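Local coordinates for protein glucose-6-phosphate 1-dehydrogenase (Mycobacterium avium, PDB 4LGV) that probably catalyses the NADP-dependent oxidation of glucose 6-phosphate to 6-phosphogluconolactone, the first step of the pentose phosphate pathway, at residues A[153-165]-A[182-194]. Numbering follows the deposited sequence. Where two conformers were deposited one is given.
Sequences LLERARVAVEKPF and VLDEDQILRVDHF
The Leu183 side chain crosses those of Val159 and Leu154 at about a right angle, CD1 lying 3.8 Å from Val159 CG2 and CD2 meeting the Leu154 methyls. Gln187 comes next, its chain extended beyond CG so that the amide reaches the 154-157 turn: NE2 donates to Ala157 O at 2.8 Å, nearly in the amide plane, and weakly to Leu154 O, while OE1 takes the Asp184 N-H on a lone pair. The parallel ladder starts at Gln187 O, which accepts from Val159 N; Leu189 and Val191 continue it, bonding through N and O to Val159, Val161 and Lys163. Arg190 lays CB over one face of the Phe165 ring, 3.7 Å from its centroid, and sends its guanidinium end-on to Glu185. At Asp192, OD1 takes a salt bridge from Lys163 NZ at 3.1 Å, from above one face of the carboxylate, and Phe194 N from the opposite face, the latter closing an Asx turn; Lys163 NZ also bonds to Asp250 O, and Asp192 OD2 to Asn254 ND2. In the conformer given, His193 NE2 donates a nearly straight 2.8 Å bond to Glu162 OE1, close to its own ring plane, and Tyr133 also bonds that oxygen. Helix 169-180 makes the beta-alpha-beta crossover of this Rossmann-type sheet, in which strand 158-162 lies between strands 130-134 and 188-191.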
loop_
_atom_site.group_PDB
_atom_site.type_symbol
_atom_site.label_atom_id
_atom_site.label_comp_id
_atom_site.label_asym_id
_atom_site.label_seq_id
_atom_site.Cartn_x
_atom_site.Cartn_y
_atom_site.Cartn_z
ATOM N N LEU A 153 9.668 22.420 -50.561
ATOM C CA LEU A 153 8.359 22.843 -50.020
ATOM C C LEU A 153 8.043 22.307 -48.629
ATOM O O LEU A 153 6.914 22.382 -48.198
ATOM C CB LEU A 153 7.258 22.418 -50.991
ATOM C CG LEU A 153 7.159 23.224 -52.302
ATOM C CD1 LEU A 153 6.131 22.640 -53.271
ATOM C CD2 LEU A 153 6.834 24.681 -51.979
ATOM N N LEU A 154 9.046 21.824 -47.906
ATOM C CA LEU A 154 8.840 21.163 -46.592
ATOM C C LEU A 154 9.296 21.942 -45.347
ATOM O O LEU A 154 8.977 21.549 -44.231
ATOM C CB LEU A 154 9.487 19.773 -46.603
ATOM C CG LEU A 154 8.812 18.782 -47.559
ATOM C CD1 LEU A 154 9.584 17.476 -47.567
ATOM C CD2 LEU A 154 7.354 18.516 -47.191
ATOM N N GLU A 155 10.010 23.037 -45.538
ATOM C CA GLU A 155 10.437 23.893 -44.439
ATOM C C GLU A 155 9.159 24.452 -43.842
ATOM O O GLU A 155 8.277 24.945 -44.549
ATOM C CB GLU A 155 11.390 25.025 -44.902
ATOM N N ARG A 156 9.030 24.282 -42.546
ATOM C CA ARG A 156 7.863 24.781 -41.819
ATOM C C ARG A 156 6.581 24.075 -42.172
ATOM O O ARG A 156 5.489 24.579 -41.900
ATOM C CB ARG A 156 7.657 26.303 -42.000
ATOM C CG ARG A 156 8.526 27.139 -41.070
ATOM C CD ARG A 156 8.473 28.592 -41.487
ATOM N NE ARG A 156 8.588 28.633 -42.928
ATOM C CZ ARG A 156 8.209 29.651 -43.679
ATOM N NH1 ARG A 156 7.669 30.747 -43.133
ATOM N NH2 ARG A 156 8.367 29.561 -44.988
ATOM N N ALA A 157 6.708 22.918 -42.798
ATOM C CA ALA A 157 5.551 22.143 -43.151
ATOM C C ALA A 157 5.314 21.026 -42.149
ATOM O O ALA A 157 6.194 20.661 -41.391
ATOM C CB ALA A 157 5.688 21.565 -44.547
ATOM N N ARG A 158 4.092 20.519 -42.160
ATOM C CA ARG A 158 3.787 19.217 -41.609
ATOM C C ARG A 158 3.102 18.397 -42.692
ATOM O O ARG A 158 2.517 18.959 -43.615
ATOM C CB ARG A 158 2.887 19.331 -40.390
ATOM C CG ARG A 158 3.544 20.075 -39.229
ATOM C CD ARG A 158 2.685 20.016 -37.967
ATOM N NE ARG A 158 3.218 20.923 -36.967
ATOM C CZ ARG A 158 2.815 22.175 -36.772
ATOM N NH1 ARG A 158 1.825 22.721 -37.500
ATOM N NH2 ARG A 158 3.401 22.884 -35.812
ATOM N N VAL A 159 3.138 17.080 -42.540
ATOM C CA VAL A 159 2.523 16.165 -43.482
ATOM C C VAL A 159 1.658 15.186 -42.697
ATOM O O VAL A 159 2.145 14.463 -41.800
ATOM C CB VAL A 159 3.580 15.383 -44.245
ATOM C CG1 VAL A 159 2.953 14.405 -45.225
ATOM C CG2 VAL A 159 4.476 16.346 -44.978
ATOM N N ALA A 160 0.371 15.166 -43.040
ATOM C CA ALA A 160 -0.560 14.242 -42.413
ATOM C C ALA A 160 -0.877 13.143 -43.413
ATOM O O ALA A 160 -1.367 13.420 -44.521
ATOM C CB ALA A 160 -1.796 14.974 -42.008
ATOM N N VAL A 161 -0.619 11.902 -43.029
ATOM C CA VAL A 161 -0.847 10.764 -43.904
ATOM C C VAL A 161 -2.020 9.928 -43.464
ATOM O O VAL A 161 -2.107 9.509 -42.288
ATOM C CB VAL A 161 0.419 9.836 -44.050
ATOM C CG1 VAL A 161 1.473 10.568 -44.805
ATOM C CG2 VAL A 161 0.980 9.420 -42.722
ATOM N N GLU A 162 -2.921 9.648 -44.407
ATOM C CA GLU A 162 -4.071 8.783 -44.077
ATOM C C GLU A 162 -3.664 7.353 -43.907
ATOM O O GLU A 162 -2.845 6.855 -44.630
ATOM C CB GLU A 162 -5.164 8.845 -45.173
ATOM C CG GLU A 162 -6.191 9.924 -44.913
ATOM C CD GLU A 162 -6.934 9.681 -43.629
ATOM O OE1 GLU A 162 -7.451 10.644 -43.029
ATOM O OE2 GLU A 162 -7.002 8.532 -43.197
ATOM N N LYS A 163 -4.282 6.681 -42.964
ATOM C CA LYS A 163 -4.175 5.242 -42.825
ATOM C C LYS A 163 -4.542 4.517 -44.135
ATOM O O LYS A 163 -5.453 4.948 -44.819
ATOM C CB LYS A 163 -5.200 4.891 -41.750
ATOM C CG LYS A 163 -5.474 3.447 -41.461
ATOM C CD LYS A 163 -6.335 3.442 -40.208
ATOM C CE LYS A 163 -7.081 2.145 -39.896
ATOM N NZ LYS A 163 -7.522 2.204 -38.464
ATOM N N PRO A 164 -3.892 3.392 -44.461
ATOM C CA PRO A 164 -2.861 2.718 -43.683
ATOM C C PRO A 164 -1.485 3.306 -43.931
ATOM O O PRO A 164 -1.240 3.919 -44.982
ATOM C CB PRO A 164 -2.917 1.277 -44.194
ATOM C CG PRO A 164 -3.335 1.426 -45.626
ATOM C CD PRO A 164 -4.329 2.567 -45.606
ATOM N N PHE A 165 -0.630 3.151 -42.939
ATOM C CA PHE A 165 0.772 3.514 -43.036
ATOM C C PHE A 165 1.569 2.277 -42.635
ATOM O O PHE A 165 2.299 2.307 -41.666
ATOM C CB PHE A 165 1.135 4.743 -42.149
ATOM C CG PHE A 165 0.052 5.150 -41.202
ATOM C CD1 PHE A 165 -0.114 4.496 -39.980
ATOM C CD2 PHE A 165 -0.825 6.185 -41.539
ATOM C CE1 PHE A 165 -1.148 4.880 -39.115
ATOM C CE2 PHE A 165 -1.841 6.557 -40.676
ATOM C CZ PHE A 165 -2.005 5.912 -39.478
ATOM N N VAL A 182 13.446 12.955 -45.126
ATOM C CA VAL A 182 13.201 14.372 -45.428
ATOM C C VAL A 182 12.363 15.133 -44.377
ATOM O O VAL A 182 12.255 16.353 -44.450
ATOM C CB VAL A 182 12.576 14.551 -46.819
ATOM C CG1 VAL A 182 13.572 14.178 -47.938
ATOM C CG2 VAL A 182 11.311 13.729 -46.978
ATOM N N LEU A 183 11.753 14.415 -43.435
ATOM C CA LEU A 183 10.937 15.024 -42.389
ATOM C C LEU A 183 11.448 14.630 -41.004
ATOM O O LEU A 183 11.825 13.496 -40.789
ATOM C CB LEU A 183 9.490 14.564 -42.514
ATOM C CG LEU A 183 8.743 14.977 -43.793
ATOM C CD1 LEU A 183 7.452 14.158 -43.989
ATOM C CD2 LEU A 183 8.426 16.450 -43.759
ATOM N N ASP A 184 11.400 15.564 -40.075
ATOM C CA ASP A 184 11.467 15.225 -38.655
ATOM C C ASP A 184 10.199 14.533 -38.217
ATOM O O ASP A 184 9.133 14.712 -38.817
ATOM C CB ASP A 184 11.659 16.481 -37.793
ATOM C CG ASP A 184 12.935 17.247 -38.148
ATOM O OD1 ASP A 184 13.946 16.596 -38.504
ATOM O OD2 ASP A 184 12.902 18.496 -38.095
ATOM N N GLU A 185 10.308 13.770 -37.145
ATOM C CA GLU A 185 9.181 13.019 -36.592
ATOM C C GLU A 185 8.052 13.969 -36.286
ATOM O O GLU A 185 6.919 13.609 -36.466
ATOM C CB GLU A 185 9.590 12.242 -35.304
ATOM C CG GLU A 185 8.441 11.477 -34.601
ATOM C CD GLU A 185 7.721 10.460 -35.506
ATOM O OE1 GLU A 185 8.321 10.010 -36.530
ATOM O OE2 GLU A 185 6.544 10.115 -35.195
ATOM N N ASP A 186 8.360 15.152 -35.779
ATOM C CA ASP A 186 7.304 16.053 -35.335
ATOM C C ASP A 186 6.600 16.759 -36.531
ATOM O O ASP A 186 5.671 17.520 -36.341
ATOM C CB ASP A 186 7.829 17.052 -34.299
ATOM C CG ASP A 186 8.766 18.145 -34.922
ATOM O OD1 ASP A 186 9.120 18.102 -36.128
ATOM O OD2 ASP A 186 9.160 19.067 -34.171
ATOM N N GLN A 187 7.043 16.494 -37.755
ATOM C CA GLN A 187 6.332 16.987 -38.938
ATOM C C GLN A 187 5.411 15.898 -39.484
ATOM O O GLN A 187 4.682 16.142 -40.459
ATOM C CB GLN A 187 7.327 17.391 -40.034
ATOM C CG GLN A 187 8.257 18.542 -39.667
ATOM C CD GLN A 187 9.227 18.846 -40.821
ATOM O OE1 GLN A 187 10.277 18.195 -40.939
ATOM N NE2 GLN A 187 8.882 19.791 -41.663
ATOM N N ILE A 188 5.503 14.686 -38.915
ATOM C CA ILE A 188 4.731 13.575 -39.407
ATOM C C ILE A 188 3.501 13.314 -38.523
ATOM O O ILE A 188 3.646 13.017 -37.352
ATOM C CB ILE A 188 5.566 12.307 -39.482
ATOM C CG1 ILE A 188 6.760 12.521 -40.387
ATOM C CG2 ILE A 188 4.754 11.156 -40.056
ATOM C CD1 ILE A 188 7.798 11.439 -40.258
ATOM N N LEU A 189 2.314 13.345 -39.129
ATOM C CA LEU A 189 1.063 13.102 -38.442
ATOM C C LEU A 189 0.338 11.924 -39.084
ATOM O O LEU A 189 -0.179 12.002 -40.215
ATOM C CB LEU A 189 0.190 14.349 -38.520
ATOM C CG LEU A 189 0.832 15.661 -38.056
ATOM C CD1 LEU A 189 -0.064 16.863 -38.301
ATOM C CD2 LEU A 189 1.128 15.586 -36.616
ATOM N N ARG A 190 0.312 10.814 -38.362
ATOM C CA ARG A 190 -0.272 9.602 -38.913
ATOM C C ARG A 190 -1.744 9.557 -38.520
ATOM O O ARG A 190 -2.056 9.336 -37.362
ATOM C CB ARG A 190 0.482 8.385 -38.413
ATOM C CG ARG A 190 1.969 8.489 -38.695
ATOM C CD ARG A 190 2.731 7.290 -38.169
ATOM N NE ARG A 190 4.152 7.403 -38.483
ATOM C CZ ARG A 190 5.025 8.142 -37.791
ATOM N NH1 ARG A 190 4.674 8.826 -36.691
ATOM N NH2 ARG A 190 6.270 8.166 -38.177
ATOM N N VAL A 191 -2.634 9.795 -39.489
ATOM C CA VAL A 191 -4.046 9.989 -39.229
ATOM C C VAL A 191 -4.788 8.649 -39.166
ATOM O O VAL A 191 -4.807 7.861 -40.149
ATOM C CB VAL A 191 -4.678 10.828 -40.342
ATOM C CG1 VAL A 191 -6.139 11.102 -40.055
ATOM C CG2 VAL A 191 -3.940 12.171 -40.536
ATOM N N ASP A 192 -5.375 8.376 -38.009
ATOM C CA ASP A 192 -6.185 7.174 -37.816
ATOM C C ASP A 192 -7.475 7.634 -37.186
ATOM O O ASP A 192 -7.481 8.073 -36.042
ATOM C CB ASP A 192 -5.455 6.173 -36.916
ATOM C CG ASP A 192 -6.227 4.855 -36.718
ATOM O OD1 ASP A 192 -7.463 4.827 -36.854
ATOM O OD2 ASP A 192 -5.570 3.822 -36.451
ATOM N N HIS A 193 -8.567 7.555 -37.951
ATOM C CA HIS A 193 -9.844 8.113 -37.511
ATOM C C HIS A 193 -10.285 7.575 -36.176
ATOM O O HIS A 193 -10.856 8.311 -35.400
ATOM C CB HIS A 193 -10.916 7.877 -38.560
ATOM C CG HIS A 193 -10.514 8.387 -39.891
ATOM N ND1 HIS A 193 -11.133 7.993 -41.050
ATOM C CD2 HIS A 193 -9.502 9.218 -40.251
ATOM C CE1 HIS A 193 -10.519 8.562 -42.068
ATOM N NE2 HIS A 193 -9.534 9.315 -41.611
ATOM N N PHE A 194 -9.979 6.298 -35.890
ATOM C CA PHE A 194 -10.325 5.735 -34.574
ATOM C C PHE A 194 -9.736 6.530 -33.397
ATOM O O PHE A 194 -10.410 6.751 -32.406
ATOM C CB PHE A 194 -9.929 4.288 -34.451
ATOM C CG PHE A 194 -10.793 3.357 -35.253
ATOM C CD1 PHE A 194 -12.140 3.224 -34.984
ATOM C CD2 PHE A 194 -10.263 2.602 -36.249
ATOM C CE1 PHE A 194 -12.934 2.366 -35.720
ATOM C CE2 PHE A 194 -11.051 1.761 -36.998
ATOM C CZ PHE A 194 -12.389 1.622 -36.741
HETATM O O HOH W 1 -6.489 1.672 -35.586
#